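Long-range contacts in cutm, flavoprotein of carbon monoxide dehydrogenase (PDB 1FFV), which binds FAD as the flavoprotein subunit of carbon monoxide dehydrogenase and probably passes electrons from the enzyme's other redox centres to an external acceptor: residues C[114-119]-C[151-156]; C[143-148]-C[160-165]. All coordinates share one frame; numbering follows the deposited sequence.

Contact 1 (C[114-119]-C[151-156]); sequences GDIAHG and GFFLGT. Unlike the reference sequence in segment 114-119: Gly-119 (reference Asn). With FAD (flavin-adenine dinucleotide), chain J.
Ile-116, on helix 112-117, meets the rings of Phe-152 and Phe-153, and this apolar touch carries the side-chain part of the contact. A single methyl does the work. CG2 stands anti to the backbone N (CG1 takes the place beside that N, chi1 -65°), and Ile-116 CG2 lies 3.7 Å from Phe-153 CZ, at the ring's edge near its plane. The same Ile-116 CG2 is 3.8 Å from CE2 of Phe-152, whose side chain crosses that of Ile-116 at about a right angle. The two rings also pack on each other: CD2 of Phe-152 sits over one face of Phe-153, near the rim. Met-167 and Ile-170 of strand 166-173 add to the apolar surroundings of Ile-116.

No hydrogen bond joins the two segments themselves. Gly-119, with positive phi, has its N bonded to Ile-116 O (3.1 Å); a backbone bond to Tyr-157 brings it beside 155-156, with Gly-119 O 3.6 Å from Gly-155 O, next to the classic bulge at Leu-154 and Gly-155.

Polar chemistry belongs to the helix side facing FAD. Asp-115 OD2 comes within 2.7 Å of flavin O2, close enough to suggest that one group holds a proton, and appears to accept a hydrogen bond from the ribityl O2' (3.1 Å). Ala-117 CB approaches ribose O4B at 3.3 Å.

The helix is thus two-faced: one side packs the CG2 methyl of Ile-116 against Phe-152 and Phe-153, while the other presents the acid group of Asp-115, with OD1 held by His-125 N and OD2 close to the pyrimidine edge of the flavin.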
loop_
_atom_site.group_PDB
_atom_site.type_symbol
_atom_site.label_atom_id
_atom_site.label_comp_id
_atom_site.label_asym_id
_atom_site.label_seq_id
_atom_site.Cartn_x
_atom_site.Cartn_y
_atom_site.Cartn_z
ATOM N N GLY C 114 -24.156 -39.704 13.432
ATOM C CA GLY C 114 -23.034 -39.166 14.184
ATOM C C GLY C 114 -23.468 -38.665 15.553
ATOM O O GLY C 114 -22.746 -38.793 16.549
ATOM N N ASP C 115 -24.671 -38.103 15.603
ATOM C CA ASP C 115 -25.224 -37.579 16.845
ATOM C C ASP C 115 -25.413 -38.732 17.822
ATOM O O ASP C 115 -25.213 -38.575 19.025
ATOM C CB ASP C 115 -26.572 -36.883 16.578
ATOM C CG ASP C 115 -27.028 -36.015 17.741
ATOM O OD1 ASP C 115 -27.605 -36.562 18.710
ATOM O OD2 ASP C 115 -26.812 -34.782 17.680
ATOM N N ILE C 116 -25.803 -39.891 17.300
ATOM C CA ILE C 116 -26.005 -41.065 18.139
ATOM C C ILE C 116 -24.667 -41.733 18.470
ATOM O O ILE C 116 -24.364 -41.980 19.631
ATOM C CB ILE C 116 -26.994 -42.070 17.473
ATOM C CG1 ILE C 116 -28.386 -41.428 17.370
ATOM C CG2 ILE C 116 -27.086 -43.353 18.289
ATOM C CD1 ILE C 116 -29.400 -42.228 16.584
ATOM N N ALA C 117 -23.843 -41.962 17.460
ATOM C CA ALA C 117 -22.544 -42.604 17.664
ATOM C C ALA C 117 -21.605 -41.874 18.636
ATOM O O ALA C 117 -20.816 -42.511 19.344
ATOM C CB ALA C 117 -21.856 -42.812 16.321
ATOM N N HIS C 118 -21.695 -40.546 18.666
ATOM C CA HIS C 118 -20.860 -39.718 19.535
ATOM C C HIS C 118 -21.073 -40.082 21.022
ATOM O O HIS C 118 -20.143 -40.013 21.827
ATOM C CB HIS C 118 -21.152 -38.236 19.254
ATOM C CG HIS C 118 -20.209 -37.284 19.926
ATOM N ND1 HIS C 118 -18.842 -37.454 19.920
ATOM C CD2 HIS C 118 -20.443 -36.146 20.624
ATOM C CE1 HIS C 118 -18.273 -36.463 20.586
ATOM N NE2 HIS C 118 -19.223 -35.656 21.023
ATOM N N GLY C 119 -22.290 -40.498 21.369
ATOM C CA GLY C 119 -22.586 -40.916 22.734
ATOM C C GLY C 119 -22.513 -39.856 23.814
ATOM O O GLY C 119 -22.320 -40.161 24.987
ATOM N N GLY C 151 -30.339 -49.459 25.209
ATOM C CA GLY C 151 -29.322 -50.429 25.571
ATOM C C GLY C 151 -28.023 -50.154 24.837
ATOM O O GLY C 151 -26.986 -50.747 25.148
ATOM N N PHE C 152 -28.082 -49.214 23.893
ATOM C CA PHE C 152 -26.940 -48.818 23.072
ATOM C C PHE C 152 -25.954 -47.882 23.778
ATOM O O PHE C 152 -24.759 -47.881 23.474
ATOM C CB PHE C 152 -27.452 -48.127 21.807
ATOM C CG PHE C 152 -26.381 -47.814 20.800
ATOM C CD1 PHE C 152 -25.802 -48.828 20.036
ATOM C CD2 PHE C 152 -25.972 -46.499 20.586
ATOM C CE1 PHE C 152 -24.831 -48.532 19.070
ATOM C CE2 PHE C 152 -25.005 -46.195 19.624
ATOM C CZ PHE C 152 -24.436 -47.209 18.867
ATOM N N PHE C 153 -26.463 -47.088 24.715
ATOM C CA PHE C 153 -25.656 -46.109 25.427
ATOM C C PHE C 153 -25.106 -46.649 26.742
ATOM O O PHE C 153 -25.856 -46.910 27.685
ATOM C CB PHE C 153 -26.488 -44.837 25.595
ATOM C CG PHE C 153 -27.116 -44.370 24.299
ATOM C CD1 PHE C 153 -26.337 -43.765 23.310
ATOM C CD2 PHE C 153 -28.470 -44.600 24.037
ATOM C CE1 PHE C 153 -26.895 -43.399 22.075
ATOM C CE2 PHE C 153 -29.044 -44.240 22.806
ATOM C CZ PHE C 153 -28.254 -43.641 21.824
ATOM N N LEU C 154 -23.785 -46.828 26.775
ATOM C CA LEU C 154 -23.078 -47.392 27.928
ATOM C C LEU C 154 -22.468 -46.384 28.890
ATOM O O LEU C 154 -22.424 -46.615 30.104
ATOM C CB LEU C 154 -21.977 -48.335 27.447
ATOM C CG LEU C 154 -22.385 -49.477 26.512
ATOM C CD1 LEU C 154 -21.191 -50.409 26.375
ATOM C CD2 LEU C 154 -23.605 -50.245 27.046
ATOM N N GLY C 155 -21.954 -45.294 28.336
ATOM C CA GLY C 155 -21.347 -44.260 29.151
ATOM C C GLY C 155 -21.139 -43.014 28.324
ATOM O O GLY C 155 -21.549 -42.960 27.162
ATOM N N THR C 156 -20.494 -42.018 28.918
ATOM C CA THR C 156 -20.222 -40.765 28.234
ATOM C C THR C 156 -19.250 -41.048 27.093
ATOM O O THR C 156 -18.121 -41.488 27.322
ATOM C CB THR C 156 -19.633 -39.724 29.213
ATOM O OG1 THR C 156 -20.506 -39.602 30.340
ATOM C CG2 THR C 156 -19.511 -38.358 28.553
HETATM P PA FAD J . -18.857 -36.511 13.707
HETATM O O1A FAD J . -18.034 -37.226 12.716
HETATM O O2A FAD J . -18.494 -35.265 14.098
HETATM O O5B FAD J . -18.799 -37.419 14.890
HETATM C C5B FAD J . -19.185 -38.773 14.776
HETATM C C4B FAD J . -18.607 -39.525 15.968
HETATM O O4B FAD J . -19.266 -40.826 15.892
HETATM C C3B FAD J . -17.161 -39.930 15.869
HETATM O O3B FAD J . -16.611 -40.503 17.000
HETATM C C2B FAD J . -17.241 -40.796 14.630
HETATM O O2B FAD J . -16.071 -41.522 14.462
HETATM C C1B FAD J . -18.435 -41.642 14.944
HETATM N N9A FAD J . -19.362 -41.893 13.855
HETATM C C8A FAD J . -19.970 -40.969 13.043
HETATM N N7A FAD J . -20.773 -41.527 12.140
HETATM C C5A FAD J . -20.675 -42.874 12.374
HETATM C C6A FAD J . -21.315 -44.016 11.737
HETATM N N6A FAD J . -22.150 -43.931 10.737
HETATM N N1A FAD J . -20.961 -45.223 12.262
HETATM C C2A FAD J . -20.101 -45.357 13.297
HETATM N N3A FAD J . -19.477 -44.375 13.943
HETATM C C4A FAD J . -19.800 -43.143 13.450
HETATM N N1 FAD J . -26.103 -31.955 18.903
HETATM C C2 FAD J . -27.254 -32.110 19.539
HETATM O O2 FAD J . -27.756 -33.179 19.653
HETATM N N3 FAD J . -27.958 -31.029 20.121
HETATM C C4 FAD J . -27.479 -29.749 20.057
HETATM O O4 FAD J . -28.113 -28.846 20.566
HETATM C C4X FAD J . -26.213 -29.559 19.368
HETATM N N5 FAD J . -25.695 -28.331 19.275
HETATM C C5X FAD J . -24.511 -28.203 18.620
HETATM C C6 FAD J . -23.981 -26.915 18.533
HETATM C C7 FAD J . -22.804 -26.674 17.900
HETATM C C7M FAD J . -22.255 -25.270 17.826
HETATM C C8 FAD J . -22.074 -27.757 17.296
HETATM C C8M FAD J . -20.761 -27.518 16.588
HETATM C C9 FAD J . -22.592 -29.059 17.369
HETATM C C9A FAD J . -23.798 -29.280 18.022
HETATM N N10 FAD J . -24.379 -30.576 18.137
HETATM C C10 FAD J . -25.549 -30.726 18.786
HETATM C "C1'" FAD J . -23.683 -31.743 17.501
HETATM C "C2'" FAD J . -24.066 -32.359 16.075
HETATM O "O2'" FAD J . -25.387 -32.330 16.546
HETATM C "C3'" FAD J . -22.964 -33.346 16.409
HETATM O "O3'" FAD J . -22.797 -32.684 15.134
HETATM C "C4'" FAD J . -22.730 -34.571 15.551
HETATM O "O4'" FAD J . -22.857 -34.877 16.978
HETATM C "C5'" FAD J . -21.601 -35.597 15.701
HETATM O "O5'" FAD J . -22.402 -35.917 14.341
HETATM P P FAD J . -21.574 -35.789 13.060
HETATM O O1P FAD J . -22.527 -36.290 11.951
HETATM O O2P FAD J . -21.096 -34.511 12.826
HETATM O O3P FAD J . -20.376 -36.631 13.222
#

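Contact 2 (C[143-148]-C[160-165]); sequences GRRTVP and LLEENE
A salt bridge between Arg-145 and Glu-165 joins strand 143-148, an outermost strand of the five-stranded antiparallel sheet, to the loop that runs from strand 158-159 into strand 166-173 of the same sheet. The contact is mainly polar and partly buried.

The grip is made by one nitrogen. Arg-145 NH1 lies 2.9 Å from Glu-165 OE1 and is hydrogen-bonded to Glu-165 OE2, also at 2.9 Å; that bond is almost straight (175°) and meets OE2 on its syn side. Guanidinium and carboxylate are nearly coplanar, 18° apart, although the two side chains cross at about a right angle. The bend at chi3 (-99°) brings NH1 back to the acid, with Arg-145 CD in a tight contact 3.0 Å from Glu-165 OE2.

The carboxylate has other partners. Glu-162 N donates to the anti lone pair of Glu-165 OE1 at 2.7 Å, across the type I turn that Glu-162 and Glu-165 close with their own backbone bond. A water lies within hydrogen-bonding distance of Glu-165 OE2 and Gly-143 O and can bridge them, though it has further acceptors. The more exposed Glu-162 adds only its charge: Glu-162 OE1 lies well out of the guanidinium plane, 4.2 Å from Arg-145 NH1.

Leu-160 O approaches the guanidinium edge near its plane, 3.6 Å from Arg-145 NH1, without a hydrogen bond. The side-chain touch of Val-147 CB on Leu-160 CD2 is slight, at 4.4 Å; Phe-152 touches both residues.

Held by a guanidinium, a backbone N-H and probably a water, the carboxylate of Glu-165 is fixed in position and rotation, and these neighbours would be expected to favour its ionised form. One acid thereby pins both the turn and the sheet edge; its side chain is about 6 Å from FAD, and Leu-161 of the same loop touches the cofactor.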
loop_
_atom_site.group_PDB
_atom_site.type_symbol
_atom_site.label_atom_id
_atom_site.label_comp_id
_atom_site.label_asym_id
_atom_site.label_seq_id
_atom_site.Cartn_x
_atom_site.Cartn_y
_atom_site.Cartn_z
ATOM N N GLY C 143 -20.040 -59.051 9.349
ATOM C CA GLY C 143 -21.384 -58.868 8.837
ATOM C C GLY C 143 -22.150 -57.774 9.549
ATOM O O GLY C 143 -21.565 -56.827 10.075
ATOM N N ARG C 144 -23.470 -57.896 9.557
ATOM C CA ARG C 144 -24.314 -56.906 10.199
ATOM C C ARG C 144 -24.989 -57.437 11.451
ATOM O O ARG C 144 -25.159 -58.644 11.617
ATOM C CB ARG C 144 -25.356 -56.375 9.211
ATOM C CG ARG C 144 -24.740 -55.577 8.080
ATOM C CD ARG C 144 -25.782 -54.939 7.195
ATOM N NE ARG C 144 -25.157 -54.083 6.189
ATOM C CZ ARG C 144 -25.815 -53.250 5.391
ATOM N NH1 ARG C 144 -27.135 -53.143 5.465
ATOM N NH2 ARG C 144 -25.146 -52.508 4.519
ATOM N N ARG C 145 -25.327 -56.520 12.352
ATOM C CA ARG C 145 -26.003 -56.843 13.600
ATOM C C ARG C 145 -26.852 -55.630 13.935
ATOM O O ARG C 145 -26.468 -54.494 13.637
ATOM C CB ARG C 145 -24.997 -57.111 14.730
ATOM C CG ARG C 145 -24.262 -55.873 15.237
ATOM C CD ARG C 145 -23.044 -56.213 16.076
ATOM N NE ARG C 145 -23.296 -56.131 17.510
ATOM C CZ ARG C 145 -22.614 -55.364 18.366
ATOM N NH1 ARG C 145 -21.624 -54.582 17.954
ATOM N NH2 ARG C 145 -22.892 -55.425 19.659
ATOM N N THR C 146 -28.033 -55.871 14.489
ATOM C CA THR C 146 -28.912 -54.784 14.868
ATOM C C THR C 146 -29.056 -54.748 16.381
ATOM O O THR C 146 -29.287 -55.779 17.019
ATOM C CB THR C 146 -30.296 -54.909 14.208
ATOM O OG1 THR C 146 -30.145 -54.857 12.786
ATOM C CG2 THR C 146 -31.200 -53.767 14.645
ATOM N N VAL C 147 -28.887 -53.559 16.951
ATOM C CA VAL C 147 -29.000 -53.365 18.387
ATOM C C VAL C 147 -30.029 -52.277 18.679
ATOM O O VAL C 147 -30.236 -51.376 17.856
ATOM C CB VAL C 147 -27.636 -52.990 19.007
ATOM C CG1 VAL C 147 -26.672 -54.170 18.893
ATOM C CG2 VAL C 147 -27.056 -51.752 18.320
ATOM N N PRO C 148 -30.733 -52.377 19.827
ATOM C CA PRO C 148 -31.745 -51.385 20.204
ATOM C C PRO C 148 -31.144 -50.101 20.767
ATOM O O PRO C 148 -30.057 -50.113 21.349
ATOM C CB PRO C 148 -32.547 -52.118 21.273
ATOM C CG PRO C 148 -31.496 -52.903 21.966
ATOM C CD PRO C 148 -30.693 -53.473 20.813
ATOM N N LEU C 160 -22.459 -49.287 22.225
ATOM C CA LEU C 160 -22.259 -50.701 21.909
ATOM C C LEU C 160 -21.420 -50.873 20.627
ATOM O O LEU C 160 -20.909 -51.955 20.334
ATOM C CB LEU C 160 -23.624 -51.373 21.757
ATOM C CG LEU C 160 -24.089 -52.434 22.763
ATOM C CD1 LEU C 160 -23.489 -52.260 24.134
ATOM C CD2 LEU C 160 -25.609 -52.409 22.827
ATOM N N LEU C 161 -21.257 -49.778 19.893
ATOM C CA LEU C 161 -20.493 -49.757 18.651
ATOM C C LEU C 161 -19.048 -50.210 18.884
ATOM O O LEU C 161 -18.386 -49.750 19.809
ATOM C CB LEU C 161 -20.523 -48.334 18.094
ATOM C CG LEU C 161 -20.381 -47.974 16.622
ATOM C CD1 LEU C 161 -21.177 -48.901 15.719
ATOM C CD2 LEU C 161 -20.867 -46.529 16.482
ATOM N N GLU C 162 -18.586 -51.145 18.063
ATOM C CA GLU C 162 -17.226 -51.664 18.154
ATOM C C GLU C 162 -16.319 -50.801 17.262
ATOM O O GLU C 162 -16.783 -50.221 16.277
ATOM C CB GLU C 162 -17.209 -53.126 17.687
ATOM C CG GLU C 162 -16.322 -54.056 18.500
ATOM C CD GLU C 162 -16.815 -54.272 19.921
ATOM O OE1 GLU C 162 -18.001 -54.608 20.114
ATOM O OE2 GLU C 162 -16.005 -54.126 20.854
ATOM N N GLU C 163 -15.031 -50.728 17.595
ATOM C CA GLU C 163 -14.074 -49.923 16.826
ATOM C C GLU C 163 -13.957 -50.256 15.344
ATOM O O GLU C 163 -13.469 -49.445 14.558
ATOM C CB GLU C 163 -12.689 -49.986 17.458
ATOM C CG GLU C 163 -12.588 -49.306 18.804
ATOM C CD GLU C 163 -11.149 -49.178 19.271
ATOM O OE1 GLU C 163 -10.387 -50.171 19.158
ATOM O OE2 GLU C 163 -10.783 -48.079 19.741
ATOM N N ASN C 164 -14.372 -51.459 14.965
ATOM C CA ASN C 164 -14.309 -51.864 13.566
ATOM C C ASN C 164 -15.684 -51.906 12.904
ATOM O O ASN C 164 -15.866 -52.561 11.878
ATOM C CB ASN C 164 -13.575 -53.210 13.406
ATOM C CG ASN C 164 -14.195 -54.341 14.231
ATOM O OD1 ASN C 164 -15.300 -54.214 14.755
ATOM N ND2 ASN C 164 -13.479 -55.453 14.337
ATOM N N GLU C 165 -16.649 -51.193 13.481
ATOM C CA GLU C 165 -17.996 -51.161 12.915
ATOM C C GLU C 165 -18.393 -49.785 12.397
ATOM O O GLU C 165 -17.843 -48.765 12.811
ATOM C CB GLU C 165 -19.032 -51.615 13.941
ATOM C CG GLU C 165 -19.014 -53.086 14.271
ATOM C CD GLU C 165 -20.020 -53.424 15.344
ATOM O OE1 GLU C 165 -20.026 -52.734 16.381
ATOM O OE2 GLU C 165 -20.814 -54.364 15.155
HETATM O O HOH W 1 -21.321 -55.963 13.000
#

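How the contacts relate
Both contacts fall within the FAD-binding region, their centres about 12 Å apart, and their segments alternate along the chain: 114-119, 143-148, 151-156, 160-165. Strand 143-148 is followed after a short link by 151-156, which leaves the five-stranded sheet and pairs with 158-159. The two contacts also meet physically: Phe-152 O, in contact 1, probably accepts a hydrogen bond from Leu-160 N, in contact 2. Contact 1 is the more central, contact 2 lying farther out. Together they connect the FAD-lining helix 112-117, through a two-stranded hairpin and its following loop, to the five-stranded sheet, whose strand 166-173 also supplies Met-167 to FAD.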